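Local coordinates for putative regulatory protein (Streptomyces coelicolor A3, PDB 2PZ9) that probably binds DNA as a transcriptional regulator of the TetR family, pairing an N-terminal helix-turn-helix region with an all-helical C-terminal domain, at residues A[40-49]-A[116-127]; A[143-151]-A[163-171]. One frame throughout, in Å; residues are numbered along the deposited sequence.

Contact 1 (A[40-49]-A[116-127]); sequences KEEFARHGIA and DHYRLITWGRLE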
loop_
_atom_site.group_PDB
_atom_site.type_symbol
_atom_site.label_atom_id
_atom_site.label_comp_id
_atom_site.label_asym_id
_atom_site.label_seq_id
_atom_site.Cartn_x
_atom_site.Cartn_y
_atom_site.Cartn_z
ATOM N N LYS A 40 0.653 -20.402 -3.383
ATOM C CA LYS A 40 0.912 -19.236 -2.527
ATOM C C LYS A 40 2.232 -18.577 -2.874
ATOM O O LYS A 40 2.320 -17.356 -3.011
ATOM C CB LYS A 40 1.015 -19.663 -1.075
ATOM C CG LYS A 40 -0.211 -19.479 -0.246
ATOM C CD LYS A 40 0.237 -19.098 1.179
ATOM C CE LYS A 40 -0.568 -19.795 2.289
ATOM N NZ LYS A 40 -0.281 -21.258 2.379
ATOM N N GLU A 41 3.268 -19.394 -2.996
ATOM C CA GLU A 41 4.626 -18.914 -3.162
ATOM C C GLU A 41 4.824 -18.385 -4.583
ATOM O O GLU A 41 5.503 -17.382 -4.774
ATOM C CB GLU A 41 5.566 -20.059 -2.852
ATOM C CG GLU A 41 6.918 -19.682 -2.380
ATOM C CD GLU A 41 7.982 -20.660 -2.899
ATOM O OE1 GLU A 41 9.181 -20.313 -2.838
ATOM O OE2 GLU A 41 7.625 -21.769 -3.391
ATOM N N GLU A 42 4.197 -19.046 -5.562
ATOM C CA GLU A 42 4.192 -18.612 -6.977
ATOM C C GLU A 42 3.345 -17.367 -7.305
ATOM O O GLU A 42 3.712 -16.580 -8.182
ATOM C CB GLU A 42 3.747 -19.759 -7.886
ATOM C CG GLU A 42 3.675 -19.417 -9.392
ATOM C CD GLU A 42 5.031 -19.451 -10.091
ATOM O OE1 GLU A 42 6.010 -19.964 -9.501
ATOM O OE2 GLU A 42 5.114 -18.966 -11.241
ATOM N N PHE A 43 2.202 -17.205 -6.647
ATOM C CA PHE A 43 1.409 -15.987 -6.809
ATOM C C PHE A 43 2.071 -14.754 -6.185
ATOM O O PHE A 43 2.061 -13.688 -6.777
ATOM C CB PHE A 43 -0.017 -16.165 -6.271
ATOM C CG PHE A 43 -0.890 -17.088 -7.113
ATOM C CD1 PHE A 43 -0.806 -17.086 -8.517
ATOM C CD2 PHE A 43 -1.824 -17.938 -6.504
ATOM C CE1 PHE A 43 -1.628 -17.939 -9.293
ATOM C CE2 PHE A 43 -2.641 -18.782 -7.273
ATOM C CZ PHE A 43 -2.540 -18.779 -8.672
ATOM N N ALA A 44 2.660 -14.900 -5.004
ATOM C CA ALA A 44 3.368 -13.792 -4.392
ATOM C C ALA A 44 4.518 -13.297 -5.285
ATOM O O ALA A 44 4.715 -12.100 -5.432
ATOM C CB ALA A 44 3.863 -14.161 -2.997
ATOM N N ARG A 45 5.251 -14.224 -5.893
ATOM C CA ARG A 45 6.344 -13.904 -6.806
ATOM C C ARG A 45 5.904 -13.202 -8.077
ATOM O O ARG A 45 6.378 -12.128 -8.398
ATOM C CB ARG A 45 7.052 -15.189 -7.214
ATOM C CG ARG A 45 8.474 -15.305 -6.754
ATOM C CD ARG A 45 8.975 -16.728 -6.958
ATOM N NE ARG A 45 9.981 -17.078 -5.955
ATOM C CZ ARG A 45 9.710 -17.397 -4.686
ATOM N NH1 ARG A 45 8.453 -17.415 -4.234
ATOM N NH2 ARG A 45 10.704 -17.688 -3.855
ATOM N N HIS A 46 5.005 -13.828 -8.814
ATOM C CA HIS A 46 4.831 -13.461 -10.206
ATOM C C HIS A 46 3.465 -12.867 -10.492
ATOM O O HIS A 46 3.223 -12.341 -11.582
ATOM C CB HIS A 46 5.069 -14.686 -11.079
ATOM C CG HIS A 46 6.450 -15.260 -10.960
ATOM N ND1 HIS A 46 6.708 -16.459 -10.327
ATOM C CD2 HIS A 46 7.647 -14.806 -11.403
ATOM C CE1 HIS A 46 8.003 -16.717 -10.382
ATOM N NE2 HIS A 46 8.593 -15.729 -11.027
ATOM N N GLY A 47 2.585 -12.929 -9.495
ATOM C CA GLY A 47 1.182 -12.565 -9.671
ATOM C C GLY A 47 0.461 -13.642 -10.435
ATOM O O GLY A 47 0.975 -14.750 -10.581
ATOM N N ILE A 48 -0.728 -13.309 -10.930
ATOM C CA ILE A 48 -1.573 -14.253 -11.692
ATOM C C ILE A 48 -1.100 -14.488 -13.137
ATOM O O ILE A 48 -0.708 -15.601 -13.481
ATOM C CB ILE A 48 -3.046 -13.797 -11.735
ATOM C CG1 ILE A 48 -3.569 -13.508 -10.329
ATOM C CG2 ILE A 48 -3.910 -14.823 -12.510
ATOM C CD1 ILE A 48 -4.652 -12.470 -10.317
ATOM N N ALA A 49 -1.151 -13.451 -13.978
ATOM C CA ALA A 49 -0.642 -13.553 -15.346
ATOM C C ALA A 49 0.778 -14.119 -15.347
ATOM O O ALA A 49 1.099 -14.978 -16.153
ATOM C CB ALA A 49 -0.691 -12.201 -16.049
ATOM N N ASP A 116 4.483 -12.475 2.082
ATOM C CA ASP A 116 3.944 -12.817 0.783
ATOM C C ASP A 116 2.401 -12.874 0.709
ATOM O O ASP A 116 1.840 -12.978 -0.384
ATOM C CB ASP A 116 4.593 -14.112 0.305
ATOM C CG ASP A 116 4.305 -15.285 1.227
ATOM O OD1 ASP A 116 3.836 -15.081 2.384
ATOM O OD2 ASP A 116 4.551 -16.433 0.769
ATOM N N HIS A 117 1.717 -12.791 1.849
ATOM C CA HIS A 117 0.265 -12.611 1.832
ATOM C C HIS A 117 0.052 -11.235 1.265
ATOM O O HIS A 117 -0.834 -11.012 0.420
ATOM C CB HIS A 117 -0.343 -12.698 3.242
ATOM C CG HIS A 117 -1.816 -12.362 3.312
ATOM N ND1 HIS A 117 -2.674 -12.957 4.222
ATOM C CD2 HIS A 117 -2.580 -11.492 2.596
ATOM C CE1 HIS A 117 -3.897 -12.470 4.064
ATOM N NE2 HIS A 117 -3.869 -11.582 3.080
ATOM N N TYR A 118 0.887 -10.316 1.730
ATOM C CA TYR A 118 0.803 -8.948 1.289
ATOM C C TYR A 118 1.025 -8.806 -0.231
ATOM O O TYR A 118 0.230 -8.150 -0.912
ATOM C CB TYR A 118 1.768 -8.068 2.075
ATOM C CG TYR A 118 1.696 -6.636 1.620
ATOM C CD1 TYR A 118 0.697 -5.788 2.094
ATOM C CD2 TYR A 118 2.596 -6.136 0.668
ATOM C CE1 TYR A 118 0.612 -4.471 1.671
ATOM C CE2 TYR A 118 2.507 -4.816 0.225
ATOM C CZ TYR A 118 1.513 -3.992 0.742
ATOM O OH TYR A 118 1.428 -2.684 0.326
ATOM N N ARG A 119 2.094 -9.424 -0.741
ATOM C CA ARG A 119 2.394 -9.444 -2.180
ATOM C C ARG A 119 1.222 -10.009 -2.933
ATOM O O ARG A 119 0.776 -9.457 -3.935
ATOM C CB ARG A 119 3.555 -10.368 -2.488
ATOM C CG ARG A 119 4.890 -9.937 -2.014
ATOM C CD ARG A 119 5.881 -10.409 -3.035
ATOM N NE ARG A 119 6.407 -9.281 -3.794
ATOM C CZ ARG A 119 6.814 -9.303 -5.065
ATOM N NH1 ARG A 119 6.745 -10.403 -5.809
ATOM N NH2 ARG A 119 7.291 -8.190 -5.601
ATOM N N LEU A 120 0.736 -11.132 -2.437
ATOM C CA LEU A 120 -0.332 -11.849 -3.093
ATOM C C LEU A 120 -1.659 -11.078 -3.167
ATOM O O LEU A 120 -2.312 -11.114 -4.219
ATOM C CB LEU A 120 -0.483 -13.253 -2.501
ATOM C CG LEU A 120 -1.629 -14.128 -2.961
ATOM C CD1 LEU A 120 -1.267 -15.553 -2.740
ATOM C CD2 LEU A 120 -2.844 -13.782 -2.132
ATOM N N ILE A 121 -2.067 -10.370 -2.117
ATOM C CA ILE A 121 -3.278 -9.573 -2.335
ATOM C C ILE A 121 -3.059 -8.333 -3.183
ATOM O O ILE A 121 -3.952 -7.937 -3.947
ATOM C CB ILE A 121 -4.125 -9.239 -1.079
ATOM C CG1 ILE A 121 -3.308 -8.452 -0.048
ATOM C CG2 ILE A 121 -4.901 -10.529 -0.584
ATOM C CD1 ILE A 121 -3.991 -8.302 1.308
ATOM N N THR A 122 -1.873 -7.741 -3.070
ATOM C CA THR A 122 -1.529 -6.565 -3.884
ATOM C C THR A 122 -1.560 -6.895 -5.382
ATOM O O THR A 122 -2.098 -6.134 -6.169
ATOM C CB THR A 122 -0.149 -5.991 -3.514
ATOM O OG1 THR A 122 -0.045 -5.880 -2.092
ATOM C CG2 THR A 122 0.057 -4.627 -4.154
ATOM N N TRP A 123 -0.990 -8.028 -5.774
ATOM C CA TRP A 123 -1.113 -8.473 -7.149
ATOM C C TRP A 123 -2.568 -8.491 -7.581
ATOM O O TRP A 123 -2.899 -8.055 -8.677
ATOM C CB TRP A 123 -0.587 -9.870 -7.286
ATOM C CG TRP A 123 0.863 -9.993 -7.322
ATOM C CD1 TRP A 123 1.658 -10.505 -6.342
ATOM C CD2 TRP A 123 1.735 -9.653 -8.415
ATOM N NE1 TRP A 123 2.978 -10.508 -6.752
ATOM C CE2 TRP A 123 3.052 -9.997 -8.022
ATOM C CE3 TRP A 123 1.534 -9.103 -9.689
ATOM C CZ2 TRP A 123 4.160 -9.802 -8.853
ATOM C CZ3 TRP A 123 2.635 -8.910 -10.515
ATOM C CH2 TRP A 123 3.932 -9.256 -10.087
ATOM N N GLY A 124 -3.432 -9.001 -6.707
ATOM C CA GLY A 124 -4.849 -9.115 -6.995
ATOM C C GLY A 124 -5.557 -7.786 -7.118
ATOM O O GLY A 124 -6.478 -7.655 -7.920
ATOM N N ARG A 125 -5.161 -6.796 -6.329
ATOM C CA ARG A 125 -5.819 -5.488 -6.433
ATOM C C ARG A 125 -5.589 -4.889 -7.811
ATOM O O ARG A 125 -6.533 -4.475 -8.485
ATOM C CB ARG A 125 -5.342 -4.535 -5.350
ATOM C CG ARG A 125 -5.351 -5.174 -3.989
ATOM C CD ARG A 125 -5.383 -4.165 -2.905
ATOM N NE ARG A 125 -4.819 -4.739 -1.688
ATOM C CZ ARG A 125 -4.935 -4.213 -0.469
ATOM N NH1 ARG A 125 -5.618 -3.090 -0.275
ATOM N NH2 ARG A 125 -4.374 -4.831 0.564
ATOM N N LEU A 126 -4.328 -4.914 -8.234
ATOM C CA LEU A 126 -3.897 -4.434 -9.541
ATOM C C LEU A 126 -4.335 -5.282 -10.731
ATOM O O LEU A 126 -4.729 -4.747 -11.764
ATOM C CB LEU A 126 -2.376 -4.312 -9.574
ATOM C CG LEU A 126 -1.727 -3.282 -8.646
ATOM C CD1 LEU A 126 -0.275 -3.660 -8.463
ATOM C CD2 LEU A 126 -1.853 -1.841 -9.158
ATOM N N GLU A 127 -4.239 -6.598 -10.610
ATOM C CA GLU A 127 -4.554 -7.457 -11.750
ATOM C C GLU A 127 -6.079 -7.590 -12.020
ATOM O O GLU A 127 -6.489 -7.652 -13.172
ATOM C CB GLU A 127 -3.865 -8.821 -11.638
ATOM C CG GLU A 127 -2.365 -8.760 -11.627
ATOM C CD GLU A 127 -1.716 -10.032 -12.130
ATOM O OE1 GLU A 127 -2.146 -10.518 -13.196
ATOM O OE2 GLU A 127 -0.769 -10.545 -11.487
#
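Segments 40-49 and 116-127 run side by side in nearly the same direction, their axes 25° apart and 7.7 Å at closest approach, with Ala44 facing Leu120 and Gly47 facing Trp123. Near the Ala44-Leu120 pair, Ala44 CB touches Asp116 CB, and Leu120 CD1 meets Phe43 CB at 3.8 Å. Ala44 O is gripped twice: Trp123 NE1 donates to it over 2.7 Å from above the carbonyl plane, and Arg119 NH1, also 2.7 Å from Ala44 O, comes in only 21° out of that plane. Bends at chi2 and chi3 curl the Arg119 chain round this oxygen, and the same NH1 makes a weak bond to Arg45 O. With CG anti to its carbonyl carbon (chi1 -78°), the Trp123 indole turns one face to the backbone from Phe43 O to Gly47 CA, with His46 O over the same face; Gly47 CA lies over its five-membered ring, 3.5 Å from the centroid, a CH-pi contact. A leucine in place of Trp123 would probably leave Ala44 O with Arg119 NH1 as its remaining donor of the two and open a gap beside Gly47. Where the helix kinks, the amides of Ile48 and Ala49 lack bonds to the preceding turn, and the Glu127 carboxylate takes both: Ile48 N reaches OE2 of Glu127 at 2.8 Å, while Ala49 N meets Glu127 OE1 on its syn lone pair at 3.2 Å. The contact thus joins helix 32-50 of the probable DNA-binding region to the tetracycline-repressor-like C-terminal domain. Helix 74-92 packs against both segments, with Tyr78 edge-to-face on Phe43 and bonded through OH to Leu120 O, while Arg119 NH2 bonds Leu126 O of the second subunit.

Contact 2 (A[143-151]-A[163-171]); sequences IAGKLDKLR and WDPVDVLAL
Leu169 holds CG anti to its backbone N (chi1 -176°), which carries its two methyls across to helix 139-155, whereas Leu147 and Leu150 turn CG beside their own N and meet it from the other helix. Leu169 is a knob among Ile143, Lys146, Leu147 and Leu150: CD2 rests 3.8 Å from Ile143 CG2, and CD1 lies against the aliphatic part of Lys146, 4.1 Å from its CD. The two side chains cross at about a right angle in each of these pairs. This single knob-in-hole joins two helices of the C-terminal domain of a TetR-type regulator, inclined at 116° with axes 9.4 Å apart. At the start of helix 165-176, Leu147 CD2 approaches Pro165 CB to 3.9 Å, and Leu150 CD2 reaches Val168 CG1 at 4.2 Å. Asp164 is the N-cap, its OD1 accepting from Val166 N at 3.0 Å. Arg151 crosses Pro165 at about a right angle, its CG 4.1 Å from Pro165 CG; its NH1 makes a salt bridge to Asp148 OD1, and its NH2 a hydrogen bond to Gln192 of the second subunit. Lys146 NZ, beyond its hydrophobic stem, bonds Tyr103 OH.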
loop_
_atom_site.group_PDB
_atom_site.type_symbol
_atom_site.label_atom_id
_atom_site.label_comp_id
_atom_site.label_asym_id
_atom_site.label_seq_id
_atom_site.Cartn_x
_atom_site.Cartn_y
_atom_site.Cartn_z
ATOM N N ILE A 143 -15.945 -6.371 7.059
ATOM C CA ILE A 143 -15.845 -4.904 7.084
ATOM C C ILE A 143 -17.141 -4.243 7.582
ATOM O O ILE A 143 -17.122 -3.486 8.549
ATOM C CB ILE A 143 -15.483 -4.330 5.687
ATOM C CG1 ILE A 143 -14.054 -4.700 5.297
ATOM C CG2 ILE A 143 -15.695 -2.800 5.621
ATOM C CD1 ILE A 143 -13.865 -4.776 3.814
ATOM N N ALA A 144 -18.267 -4.529 6.926
ATOM C CA ALA A 144 -19.550 -4.033 7.409
ATOM C C ALA A 144 -19.722 -4.349 8.891
ATOM O O ALA A 144 -20.260 -3.527 9.650
ATOM C CB ALA A 144 -20.689 -4.593 6.608
ATOM N N GLY A 145 -19.231 -5.515 9.306
ATOM C CA GLY A 145 -19.300 -5.928 10.710
ATOM C C GLY A 145 -18.430 -5.071 11.624
ATOM O O GLY A 145 -18.872 -4.609 12.684
ATOM N N LYS A 146 -17.185 -4.857 11.213
ATOM C CA LYS A 146 -16.251 -4.056 12.003
ATOM C C LYS A 146 -16.663 -2.590 12.115
ATOM O O LYS A 146 -16.428 -1.955 13.133
ATOM C CB LYS A 146 -14.837 -4.167 11.440
ATOM C CG LYS A 146 -14.253 -5.543 11.577
ATOM C CD LYS A 146 -12.849 -5.567 11.063
ATOM C CE LYS A 146 -12.380 -6.960 10.864
ATOM N NZ LYS A 146 -10.908 -6.907 10.602
ATOM N N LEU A 147 -17.272 -2.052 11.065
ATOM C CA LEU A 147 -17.776 -0.693 11.116
ATOM C C LEU A 147 -18.908 -0.635 12.123
ATOM O O LEU A 147 -19.045 0.341 12.849
ATOM C CB LEU A 147 -18.246 -0.220 9.743
ATOM C CG LEU A 147 -17.155 -0.086 8.675
ATOM C CD1 LEU A 147 -17.773 0.096 7.293
ATOM C CD2 LEU A 147 -16.178 1.044 9.005
ATOM N N ASP A 148 -19.709 -1.687 12.195
ATOM C CA ASP A 148 -20.698 -1.729 13.247
ATOM C C ASP A 148 -20.076 -1.810 14.639
ATOM O O ASP A 148 -20.522 -1.134 15.550
ATOM C CB ASP A 148 -21.726 -2.817 12.988
ATOM C CG ASP A 148 -22.999 -2.247 12.411
ATOM O OD1 ASP A 148 -22.954 -1.726 11.273
ATOM O OD2 ASP A 148 -24.037 -2.274 13.116
ATOM N N LYS A 149 -19.017 -2.597 14.775
ATOM C CA LYS A 149 -18.290 -2.754 16.032
ATOM C C LYS A 149 -17.741 -1.388 16.473
ATOM O O LYS A 149 -17.825 -1.010 17.642
ATOM C CB LYS A 149 -17.161 -3.780 15.834
ATOM C CG LYS A 149 -17.013 -4.880 16.910
ATOM C CD LYS A 149 -16.882 -6.298 16.241
ATOM C CE LYS A 149 -15.744 -7.215 16.785
ATOM N NZ LYS A 149 -15.719 -7.409 18.265
ATOM N N LEU A 150 -17.214 -0.620 15.533
ATOM C CA LEU A 150 -16.755 0.727 15.851
ATOM C C LEU A 150 -17.909 1.682 16.167
ATOM O O LEU A 150 -17.798 2.458 17.105
ATOM C CB LEU A 150 -15.852 1.273 14.745
ATOM C CG LEU A 150 -14.584 0.434 14.475
ATOM C CD1 LEU A 150 -14.146 0.513 13.017
ATOM C CD2 LEU A 150 -13.432 0.801 15.408
ATOM N N ARG A 151 -19.009 1.622 15.407
ATOM C CA ARG A 151 -20.192 2.427 15.704
ATOM C C ARG A 151 -20.558 2.200 17.156
ATOM O O ARG A 151 -20.895 3.135 17.876
ATOM C CB ARG A 151 -21.373 2.062 14.798
ATOM C CG ARG A 151 -21.567 3.000 13.607
ATOM C CD ARG A 151 -22.188 2.314 12.381
ATOM N NE ARG A 151 -21.410 2.657 11.180
ATOM C CZ ARG A 151 -21.373 1.963 10.031
ATOM N NH1 ARG A 151 -22.084 0.848 9.857
ATOM N NH2 ARG A 151 -20.602 2.393 9.033
ATOM N N TRP A 163 -15.124 10.852 14.910
ATOM C CA TRP A 163 -14.550 10.087 13.782
ATOM C C TRP A 163 -15.597 9.358 12.972
ATOM O O TRP A 163 -16.552 8.824 13.516
ATOM C CB TRP A 163 -13.591 9.001 14.260
ATOM C CG TRP A 163 -12.376 9.479 14.918
ATOM C CD1 TRP A 163 -12.134 9.493 16.254
ATOM C CD2 TRP A 163 -11.208 10.012 14.288
ATOM N NE1 TRP A 163 -10.883 10.013 16.509
ATOM C CE2 TRP A 163 -10.287 10.336 15.320
ATOM C CE3 TRP A 163 -10.847 10.252 12.955
ATOM C CZ2 TRP A 163 -9.020 10.886 15.061
ATOM C CZ3 TRP A 163 -9.590 10.799 12.695
ATOM C CH2 TRP A 163 -8.690 11.116 13.748
ATOM N N ASP A 164 -15.400 9.280 11.669
ATOM C CA ASP A 164 -16.190 8.341 10.917
ATOM C C ASP A 164 -15.535 6.968 11.016
ATOM O O ASP A 164 -14.367 6.797 10.690
ATOM C CB ASP A 164 -16.330 8.747 9.463
ATOM C CG ASP A 164 -17.529 8.114 8.795
ATOM O OD1 ASP A 164 -17.637 6.861 8.748
ATOM O OD2 ASP A 164 -18.364 8.900 8.311
ATOM N N PRO A 165 -16.309 5.979 11.478
ATOM C CA PRO A 165 -15.868 4.603 11.516
ATOM C C PRO A 165 -15.084 4.247 10.253
ATOM O O PRO A 165 -13.980 3.708 10.337
ATOM C CB PRO A 165 -17.194 3.848 11.552
ATOM C CG PRO A 165 -18.048 4.718 12.358
ATOM C CD PRO A 165 -17.678 6.121 12.003
ATOM N N VAL A 166 -15.679 4.563 9.101
ATOM C CA VAL A 166 -15.078 4.351 7.791
ATOM C C VAL A 166 -13.617 4.822 7.771
ATOM O O VAL A 166 -12.730 4.086 7.338
ATOM C CB VAL A 166 -15.945 5.027 6.674
ATOM C CG1 VAL A 166 -15.254 5.022 5.338
ATOM C CG2 VAL A 166 -17.261 4.302 6.531
ATOM N N ASP A 167 -13.367 6.031 8.256
ATOM C CA ASP A 167 -12.003 6.554 8.291
ATOM C C ASP A 167 -11.118 5.786 9.298
ATOM O O ASP A 167 -9.942 5.496 9.011
ATOM C CB ASP A 167 -11.993 8.069 8.571
ATOM C CG ASP A 167 -12.665 8.891 7.447
ATOM O OD1 ASP A 167 -12.224 8.793 6.275
ATOM O OD2 ASP A 167 -13.626 9.656 7.733
ATOM N N VAL A 168 -11.681 5.448 10.457
ATOM C CA VAL A 168 -10.946 4.777 11.530
ATOM C C VAL A 168 -10.416 3.421 11.048
ATOM O O VAL A 168 -9.222 3.113 11.187
ATOM C CB VAL A 168 -11.837 4.605 12.801
ATOM C CG1 VAL A 168 -11.079 3.898 13.905
ATOM C CG2 VAL A 168 -12.358 5.939 13.278
ATOM N N LEU A 169 -11.308 2.635 10.463
ATOM C CA LEU A 169 -10.965 1.311 9.964
ATOM C C LEU A 169 -9.871 1.360 8.892
ATOM O O LEU A 169 -8.812 0.748 9.048
ATOM C CB LEU A 169 -12.212 0.619 9.428
ATOM C CG LEU A 169 -12.000 -0.811 8.957
ATOM C CD1 LEU A 169 -11.789 -1.700 10.163
ATOM C CD2 LEU A 169 -13.146 -1.322 8.067
ATOM N N ALA A 170 -10.130 2.113 7.818
ATOM C CA ALA A 170 -9.186 2.306 6.715
ATOM C C ALA A 170 -7.792 2.716 7.180
ATOM O O ALA A 170 -6.801 2.055 6.848
ATOM C CB ALA A 170 -9.731 3.326 5.761
ATOM N N LEU A 171 -7.738 3.807 7.936
ATOM C CA LEU A 171 -6.493 4.321 8.495
ATOM C C LEU A 171 -5.683 3.264 9.242
ATOM O O LEU A 171 -4.511 3.009 8.925
ATOM C CB LEU A 171 -6.761 5.500 9.440
ATOM C CG LEU A 171 -7.293 6.766 8.749
ATOM C CD1 LEU A 171 -7.981 7.696 9.756
ATOM C CD2 LEU A 171 -6.205 7.490 7.913
#

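The two contacts share no helix: contact 1 closes before contact 2 opens along the chain, though helices 115-127 and 139-155 are consecutive. Their centres lie 27 Å apart on opposite sides of the chain's centre, with nearest atoms about 9 Å apart. Contact 1 is partly buried and joins two family regions through nearly parallel helices, combining side chain-to-backbone hydrogen bonds with a CH-pi contact and some apolar packing. Contact 2 stays inside the C-terminal domain and is buried; its steeply inclined helices meet through aliphatic groups, with polar bonding across the interface absent. Both nevertheless reach the second subunit, contact 1 through Arg119 and Leu126, contact 2 through Arg151, Asp164 and Asp167.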